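Side-chain contacts in cytidine deaminase (Burkholderia pseudomallei, PDB 3DMO), which probably deaminates cytidine and 2'-deoxycytidine to uridine and 2'-deoxyuridine with the help of zinc, salvaging them for UMP synthesis: residues A[16-21]-A[82-87]; A[32-37]-A[91-96]; A[102-107]-A[132-137]. All blocks are in the same frame, centred on the assembly; numbering follows the deposited sequence.

Contact 1 of 3, residues A[16-21]-A[82-87]; sequences EAAKAA and AIAVVG
The CA atoms of A18 and A84 are the nearest across the contact, 6.0 Å apart, where the axes of helix 16-21 and strand 82-87 pass 7.4 Å from each other at a signed crossing angle of -52°. Small side chains make this closeness possible. Both alanine CB bonds point across the interface, and the CB of A18 lies 4.0 Å from the CB of A84. The same A18 methyl touches V86 through its CG1, at 3.7 Å from CB, and so spans two strand residues that face the helix. V86 is turned with CG1 between its own backbone N and carbonyl carbon (chi1 61°), which brings this methyl in against the helix backbone, 3.5 Å from the carbonyl O of A18.

The contact joins two layers of the alpha/beta/alpha sandwich of cytidine deaminases: helix 11-22 covers one face of the mixed sheet, while the alternate strand residues I83 and V85 turn to the other face. Backbone bonds to strands 34-40 and 112-116 place strand 80-87 in the sheet interior.

Beyond the alanine pair, K19 extends the apolar seam with its aliphatic part. Its chain crosses V86 at about a right angle, the CG of K19 coming 3.9 Å from the CG1 of V86 and its CE 4.2 Å from the CG2. The chain is extended beyond CG; CG lies near both valine methyls and CE near CG2 alone. M118, from a loop, also touches both K19 and V86.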
loop_
_atom_site.group_PDB
_atom_site.type_symbol
_atom_site.label_atom_id
_atom_site.label_comp_id
_atom_site.label_asym_id
_atom_site.label_seq_id
_atom_site.Cartn_x
_atom_site.Cartn_y
_atom_site.Cartn_z
ATOM N N GLU A 16 7.601 -21.071 17.498
ATOM C CA GLU A 16 8.012 -22.168 16.620
ATOM C C GLU A 16 7.180 -22.223 15.335
ATOM O O GLU A 16 7.701 -22.523 14.263
ATOM C CB GLU A 16 7.991 -23.524 17.349
ATOM C CG GLU A 16 9.160 -23.736 18.332
ATOM C CD GLU A 16 10.541 -23.471 17.703
ATOM O OE1 GLU A 16 10.866 -24.099 16.665
ATOM O OE2 GLU A 16 11.300 -22.627 18.244
ATOM N N ALA A 17 5.889 -21.920 15.446
ATOM C CA ALA A 17 5.014 -21.851 14.270
ATOM C C ALA A 17 5.363 -20.649 13.370
ATOM O O ALA A 17 5.343 -20.762 12.146
ATOM C CB ALA A 17 3.546 -21.827 14.696
ATOM N N ALA A 18 5.707 -19.517 13.982
ATOM C CA ALA A 18 6.128 -18.328 13.233
ATOM C C ALA A 18 7.426 -18.586 12.456
ATOM O O ALA A 18 7.577 -18.140 11.319
ATOM C CB ALA A 18 6.281 -17.139 14.163
ATOM N N LYS A 19 8.352 -19.320 13.064
ATOM C CA LYS A 19 9.600 -19.695 12.384
ATOM C C LYS A 19 9.346 -20.663 11.225
ATOM O O LYS A 19 9.991 -20.566 10.185
ATOM C CB LYS A 19 10.607 -20.288 13.377
ATOM C CG LYS A 19 11.118 -19.301 14.397
ATOM C CD LYS A 19 12.112 -19.941 15.375
ATOM C CE LYS A 19 12.731 -18.864 16.249
ATOM N NZ LYS A 19 13.728 -19.408 17.210
ATOM N N ALA A 20 8.405 -21.592 11.398
ATOM C CA ALA A 20 8.019 -22.488 10.311
ATOM C C ALA A 20 7.370 -21.715 9.159
ATOM O O ALA A 20 7.632 -22.016 7.994
ATOM C CB ALA A 20 7.094 -23.610 10.816
ATOM N N ALA A 21 6.538 -20.723 9.500
ATOM C CA ALA A 21 5.915 -19.811 8.528
ATOM C C ALA A 21 6.970 -19.053 7.722
ATOM O O ALA A 21 6.894 -18.982 6.494
ATOM C CB ALA A 21 4.991 -18.833 9.243
ATOM N N ALA A 82 -3.591 -14.215 19.885
ATOM C CA ALA A 82 -2.180 -13.824 19.863
ATOM C C ALA A 82 -1.589 -13.954 18.471
ATOM O O ALA A 82 -2.040 -14.785 17.659
ATOM C CB ALA A 82 -1.365 -14.682 20.847
ATOM N N ILE A 83 -0.559 -13.149 18.215
ATOM C CA ILE A 83 0.261 -13.274 17.014
ATOM C C ILE A 83 1.743 -13.252 17.402
ATOM O O ILE A 83 2.150 -12.448 18.238
ATOM C CB ILE A 83 -0.087 -12.167 15.963
ATOM C CG1 ILE A 83 0.577 -12.455 14.608
ATOM C CG2 ILE A 83 0.211 -10.768 16.497
ATOM C CD1 ILE A 83 0.084 -11.536 13.483
ATOM N N ALA A 84 2.524 -14.188 16.855
ATOM C CA ALA A 84 3.991 -14.173 16.995
ATOM C C ALA A 84 4.611 -13.732 15.679
ATOM O O ALA A 84 4.130 -14.117 14.617
ATOM C CB ALA A 84 4.519 -15.565 17.379
ATOM N N VAL A 85 5.662 -12.913 15.746
ATOM C CA VAL A 85 6.361 -12.427 14.545
ATOM C C VAL A 85 7.867 -12.661 14.746
ATOM O O VAL A 85 8.400 -12.393 15.833
ATOM C CB VAL A 85 6.089 -10.912 14.285
ATOM C CG1 VAL A 85 6.524 -10.501 12.858
ATOM C CG2 VAL A 85 4.618 -10.577 14.516
ATOM N N VAL A 86 8.548 -13.150 13.705
ATOM C CA VAL A 86 9.982 -13.472 13.803
ATOM C C VAL A 86 10.744 -13.055 12.536
ATOM O O VAL A 86 10.261 -13.238 11.421
ATOM C CB VAL A 86 10.217 -14.986 14.141
ATOM C CG1 VAL A 86 9.640 -15.915 13.060
ATOM C CG2 VAL A 86 11.692 -15.267 14.360
ATOM N N GLY A 87 11.933 -12.488 12.725
ATOM C CA GLY A 87 12.856 -12.231 11.623
ATOM C C GLY A 87 14.292 -12.299 12.114
ATOM O O GLY A 87 14.536 -12.450 13.310
#

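Contact 2 of 3, residues A[32-37]-A[91-96]; sequences FKVGAA and GPIAPC. With ZN (zinc ion), chain E.
V34 and F32 converge on a single methyl, the CD1 of I93, in a small apolar contact burying 97 Å² in all. The I93 chain is extended, with CG1 anti to the backbone N (chi1 -167°), which carries CD1 away from its loop. There it rests against both branches of V34, 3.9 Å from CG1 and 4.0 Å from CG2. F32 comes from the opposite direction and meets the same I93 CD1 with ring atom CE2 at 4.1 Å. F32 also packs on L137 of the second subunit.

Metal bonds and a water define the other end of the loop. C96 SG binds zinc at 2.2 Å, and a water is bound to the metal at 2.1 Å. The backbone N of C96 donates a hydrogen bond to this water, 2.9 Å from its oxygen, so one residue supplies both a metal ligand and a bond that probably helps orient the water. C61 and C99 complete the three-cysteine site, C96 and C99 forming the CxxC element of the deaminase family.

Hydrogen bonds tie 32-37 to the probable substrate pocket: the N50 side chain, predicted to bind substrate, bridges F32 O and V34 N through its ND2 and OD1.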
loop_
_atom_site.group_PDB
_atom_site.type_symbol
_atom_site.label_atom_id
_atom_site.label_comp_id
_atom_site.label_asym_id
_atom_site.label_seq_id
_atom_site.Cartn_x
_atom_site.Cartn_y
_atom_site.Cartn_z
ATOM N N PHE A 32 15.092 -10.845 2.942
ATOM C CA PHE A 32 14.811 -10.720 4.359
ATOM C C PHE A 32 13.490 -11.427 4.634
ATOM O O PHE A 32 12.422 -10.881 4.371
ATOM C CB PHE A 32 14.727 -9.240 4.739
ATOM C CG PHE A 32 14.593 -8.991 6.219
ATOM C CD1 PHE A 32 15.711 -9.039 7.057
ATOM C CD2 PHE A 32 13.351 -8.687 6.778
ATOM C CE1 PHE A 32 15.589 -8.797 8.426
ATOM C CE2 PHE A 32 13.220 -8.443 8.149
ATOM C CZ PHE A 32 14.339 -8.498 8.972
ATOM N N LYS A 33 13.579 -12.656 5.134
ATOM C CA LYS A 33 12.403 -13.477 5.382
ATOM C C LYS A 33 11.802 -13.187 6.747
ATOM O O LYS A 33 12.518 -13.109 7.755
ATOM C CB LYS A 33 12.750 -14.959 5.263
ATOM C CG LYS A 33 13.174 -15.383 3.864
ATOM C CD LYS A 33 13.354 -16.889 3.783
ATOM C CE LYS A 33 13.658 -17.298 2.349
ATOM N NZ LYS A 33 13.862 -18.774 2.208
ATOM N N VAL A 34 10.481 -13.028 6.774
ATOM C CA VAL A 34 9.757 -12.802 8.016
ATOM C C VAL A 34 8.639 -13.839 8.110
ATOM O O VAL A 34 8.042 -14.212 7.099
ATOM C CB VAL A 34 9.158 -11.366 8.104
ATOM C CG1 VAL A 34 8.506 -11.113 9.471
ATOM C CG2 VAL A 34 10.215 -10.298 7.853
ATOM N N GLY A 35 8.381 -14.320 9.323
ATOM C CA GLY A 35 7.258 -15.218 9.558
ATOM C C GLY A 35 6.368 -14.720 10.674
ATOM O O GLY A 35 6.808 -14.004 11.575
ATOM N N ALA A 36 5.101 -15.111 10.610
ATOM C CA ALA A 36 4.149 -14.805 11.662
ATOM C C ALA A 36 3.239 -15.988 11.867
ATOM O O ALA A 36 3.004 -16.773 10.949
ATOM C CB ALA A 36 3.333 -13.558 11.316
ATOM N N ALA A 37 2.749 -16.133 13.088
ATOM C CA ALA A 37 1.762 -17.158 13.383
ATOM C C ALA A 37 0.698 -16.574 14.283
ATOM O O ALA A 37 1.000 -16.001 15.327
ATOM C CB ALA A 37 2.407 -18.365 14.026
ATOM N N GLY A 91 17.386 -7.314 17.923
ATOM C CA GLY A 91 16.386 -7.511 18.973
ATOM C C GLY A 91 15.163 -8.232 18.427
ATOM O O GLY A 91 15.171 -8.700 17.279
ATOM N N PRO A 92 14.107 -8.357 19.253
ATOM C CA PRO A 92 12.837 -8.876 18.735
ATOM C C PRO A 92 12.387 -8.011 17.563
ATOM O O PRO A 92 12.489 -6.781 17.637
ATOM C CB PRO A 92 11.884 -8.716 19.925
ATOM C CG PRO A 92 12.780 -8.764 21.138
ATOM C CD PRO A 92 14.037 -8.045 20.693
ATOM N N ILE A 93 11.920 -8.644 16.489
ATOM C CA ILE A 93 11.525 -7.918 15.285
ATOM C C ILE A 93 10.417 -6.906 15.594
ATOM O O ILE A 93 9.498 -7.192 16.361
ATOM C CB ILE A 93 11.165 -8.889 14.107
ATOM C CG1 ILE A 93 11.079 -8.114 12.781
ATOM C CG2 ILE A 93 9.899 -9.722 14.420
ATOM C CD1 ILE A 93 11.036 -9.005 11.565
ATOM N N ALA A 94 10.534 -5.710 15.017
ATOM C CA ALA A 94 9.548 -4.650 15.182
ATOM C C ALA A 94 8.587 -4.658 13.989
ATOM O O ALA A 94 9.017 -4.500 12.845
ATOM C CB ALA A 94 10.248 -3.335 15.278
ATOM N N PRO A 95 7.282 -4.870 14.245
ATOM C CA PRO A 95 6.315 -4.739 13.154
ATOM C C PRO A 95 6.332 -3.347 12.543
ATOM O O PRO A 95 6.444 -2.353 13.273
ATOM C CB PRO A 95 4.972 -4.983 13.855
ATOM C CG PRO A 95 5.328 -5.857 15.029
ATOM C CD PRO A 95 6.621 -5.260 15.507
ATOM N N CYS A 96 6.209 -3.276 11.220
ATOM C CA CYS A 96 6.100 -1.975 10.571
ATOM C C CYS A 96 4.766 -1.310 10.902
ATOM O O CYS A 96 3.816 -1.961 11.368
ATOM C CB CYS A 96 6.290 -2.098 9.048
ATOM S SG CYS A 96 4.828 -2.644 8.123
HETATM ZN ZN ZN E . 4.811 -4.853 8.134
HETATM O O HOH W 1 6.229 -5.647 9.527
#

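Contact 3 of 3, residues A[102-107]-A[132-137]; sequences VMIELG and PDAFYL
The C-terminal tail runs beside helix 97-107, which carries the zinc ligand C99 and is preceded by a second, C96, at its N-cap; I104 is the helix residue that meets the tail, touching A134 and Y136. The nearest CA atoms, those of I104 and A134, are 7.8 Å apart, and the contact buries 144 Å² over both sides. This is a contact of side chains between a regular helix and an irregular tail; the helix keeps its own backbone bonds, such as L106 N to V102 O.

The CD1 of I104 does most of the touching. It is tightly packed against the CB of A134 at 3.5 Å, while the CG2 of I104 lies 4.1 Å from the same methyl, so A134 is approached by both branches of the isoleucine. A chi1 of -144°, well off a staggered position, suggests mild strain in I104. Y136 arrives at about a right angle to the isoleucine and meets it with its hydroxyl: the OH is 3.8 Å from CD1 and 3.9 Å from CG1 of I104. P109, from the loop after the helix, touches both I104 and Y136.

Other subunits bind both segments. The E105 carboxylate accepts hydrogen bonds from Y26 OH, Y29 OH and A54 N of the fourth subunit, and D133 forms a salt bridge with R123 of the second. Within the chain, F135 O is held by Q101 NE2 of the same helix, whose V102, M103 and L106 pack on L67 of helix 62-72.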
loop_
_atom_site.group_PDB
_atom_site.type_symbol
_atom_site.label_atom_id
_atom_site.label_comp_id
_atom_site.label_asym_id
_atom_site.label_seq_id
_atom_site.Cartn_x
_atom_site.Cartn_y
_atom_site.Cartn_z
ATOM N N VAL A 102 -3.141 -2.518 10.696
ATOM C CA VAL A 102 -3.981 -3.678 10.373
ATOM C C VAL A 102 -4.198 -4.560 11.617
ATOM O O VAL A 102 -5.318 -4.999 11.881
ATOM C CB VAL A 102 -3.396 -4.487 9.200
ATOM C CG1 VAL A 102 -4.160 -5.791 8.987
ATOM C CG2 VAL A 102 -3.408 -3.644 7.926
ATOM N N MET A 103 -3.143 -4.778 12.397
ATOM C CA MET A 103 -3.269 -5.508 13.656
ATOM C C MET A 103 -4.253 -4.863 14.616
ATOM O O MET A 103 -5.014 -5.566 15.276
ATOM C CB MET A 103 -1.917 -5.684 14.347
ATOM C CG MET A 103 -1.037 -6.718 13.686
ATOM S SD MET A 103 0.401 -7.092 14.703
ATOM C CE MET A 103 1.306 -5.561 14.611
ATOM N N ILE A 104 -4.256 -3.534 14.694
ATOM C CA ILE A 104 -5.147 -2.882 15.647
ATOM C C ILE A 104 -6.616 -2.980 15.216
ATOM O O ILE A 104 -7.488 -3.195 16.055
ATOM C CB ILE A 104 -4.696 -1.436 16.031
ATOM C CG1 ILE A 104 -5.029 -1.181 17.517
ATOM C CG2 ILE A 104 -5.290 -0.375 15.089
ATOM C CD1 ILE A 104 -4.423 0.065 18.100
ATOM N N GLU A 105 -6.876 -2.856 13.915
ATOM C CA GLU A 105 -8.236 -2.984 13.389
ATOM C C GLU A 105 -8.769 -4.419 13.472
ATOM O O GLU A 105 -9.890 -4.643 13.945
ATOM C CB GLU A 105 -8.318 -2.445 11.967
ATOM C CG GLU A 105 -9.653 -2.710 11.307
ATOM C CD GLU A 105 -10.163 -1.524 10.537
ATOM O OE1 GLU A 105 -9.424 -0.524 10.414
ATOM O OE2 GLU A 105 -11.313 -1.601 10.067
ATOM N N LEU A 106 -7.965 -5.387 13.043
ATOM C CA LEU A 106 -8.397 -6.775 13.009
ATOM C C LEU A 106 -8.265 -7.508 14.353
ATOM O O LEU A 106 -9.089 -8.359 14.675
ATOM C CB LEU A 106 -7.671 -7.526 11.892
ATOM C CG LEU A 106 -7.905 -7.000 10.465
ATOM C CD1 LEU A 106 -7.134 -7.849 9.455
ATOM C CD2 LEU A 106 -9.396 -6.986 10.129
ATOM N N GLY A 107 -7.257 -7.154 15.144
ATOM C CA GLY A 107 -7.014 -7.833 16.417
ATOM C C GLY A 107 -7.521 -7.082 17.636
ATOM O O GLY A 107 -7.652 -7.675 18.710
ATOM N N PRO A 132 0.163 3.798 19.713
ATOM C CA PRO A 132 -0.546 4.644 20.683
ATOM C C PRO A 132 -1.437 5.682 20.004
ATOM O O PRO A 132 -1.064 6.252 18.970
ATOM C CB PRO A 132 0.585 5.315 21.472
ATOM C CG PRO A 132 1.789 5.255 20.581
ATOM C CD PRO A 132 1.625 4.026 19.728
ATOM N N ASP A 133 -2.621 5.894 20.580
ATOM C CA ASP A 133 -3.610 6.795 20.017
ATOM C C ASP A 133 -3.797 6.521 18.524
ATOM O O ASP A 133 -3.575 7.401 17.687
ATOM C CB ASP A 133 -3.221 8.253 20.263
ATOM C CG ASP A 133 -4.310 9.226 19.830
ATOM O OD1 ASP A 133 -5.502 8.813 19.780
ATOM O OD2 ASP A 133 -3.980 10.398 19.535
ATOM N N ALA A 134 -4.201 5.291 18.212
ATOM C CA ALA A 134 -4.357 4.833 16.832
ATOM C C ALA A 134 -5.470 5.550 16.082
ATOM O O ALA A 134 -6.443 6.013 16.684
ATOM C CB ALA A 134 -4.580 3.332 16.795
ATOM N N PHE A 135 -5.316 5.630 14.762
ATOM C CA PHE A 135 -6.342 6.180 13.883
ATOM C C PHE A 135 -7.486 5.182 13.714
ATOM O O PHE A 135 -7.250 3.988 13.505
ATOM C CB PHE A 135 -5.746 6.528 12.514
ATOM C CG PHE A 135 -6.763 7.007 11.504
ATOM C CD1 PHE A 135 -7.304 8.291 11.586
ATOM C CD2 PHE A 135 -7.175 6.174 10.466
ATOM C CE1 PHE A 135 -8.245 8.731 10.653
ATOM C CE2 PHE A 135 -8.111 6.601 9.533
ATOM C CZ PHE A 135 -8.647 7.885 9.620
ATOM N N TYR A 136 -8.716 5.685 13.818
ATOM C CA TYR A 136 -9.927 4.910 13.526
ATOM C C TYR A 136 -10.881 5.735 12.679
ATOM O O TYR A 136 -10.842 6.966 12.715
ATOM C CB TYR A 136 -10.679 4.546 14.807
ATOM C CG TYR A 136 -9.973 3.614 15.754
ATOM C CD1 TYR A 136 -9.916 2.236 15.502
ATOM C CD2 TYR A 136 -9.395 4.100 16.930
ATOM C CE1 TYR A 136 -9.276 1.367 16.392
ATOM C CE2 TYR A 136 -8.755 3.242 17.823
ATOM C CZ TYR A 136 -8.703 1.883 17.545
ATOM O OH TYR A 136 -8.079 1.041 18.427
ATOM N N LEU A 137 -11.744 5.045 11.935
ATOM C CA LEU A 137 -12.917 5.652 11.309
ATOM C C LEU A 137 -14.170 4.979 11.870
ATOM O O LEU A 137 -14.384 3.782 11.658
ATOM C CB LEU A 137 -12.895 5.486 9.788
ATOM C CG LEU A 137 -12.346 6.550 8.842
ATOM C CD1 LEU A 137 -12.908 6.249 7.461
ATOM C CD2 LEU A 137 -12.705 7.978 9.270
#

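In the fold
From the N terminus, helix 11-22 leads to strand 34-40, and strand 80-87 then returns to the helix to close contact 1. Contact 2 opens inside that loop but closes beyond it, so the two cross; it ties the start of strand 34-40 to the loop leading to zinc ligand C96 and helix 97-107. They share the sheet: strands 34-40 and 80-87 are neighbours, joined by A84 N to A37 O at 2.8 Å and V86 N to G35 O at 2.9 Å. Contact 3 follows in series, its centre about 21 Å from that of contact 1, and ties helix 97-107 to the tail. M103 links it back, packing on I83 of contact 1 and P95 of contact 2.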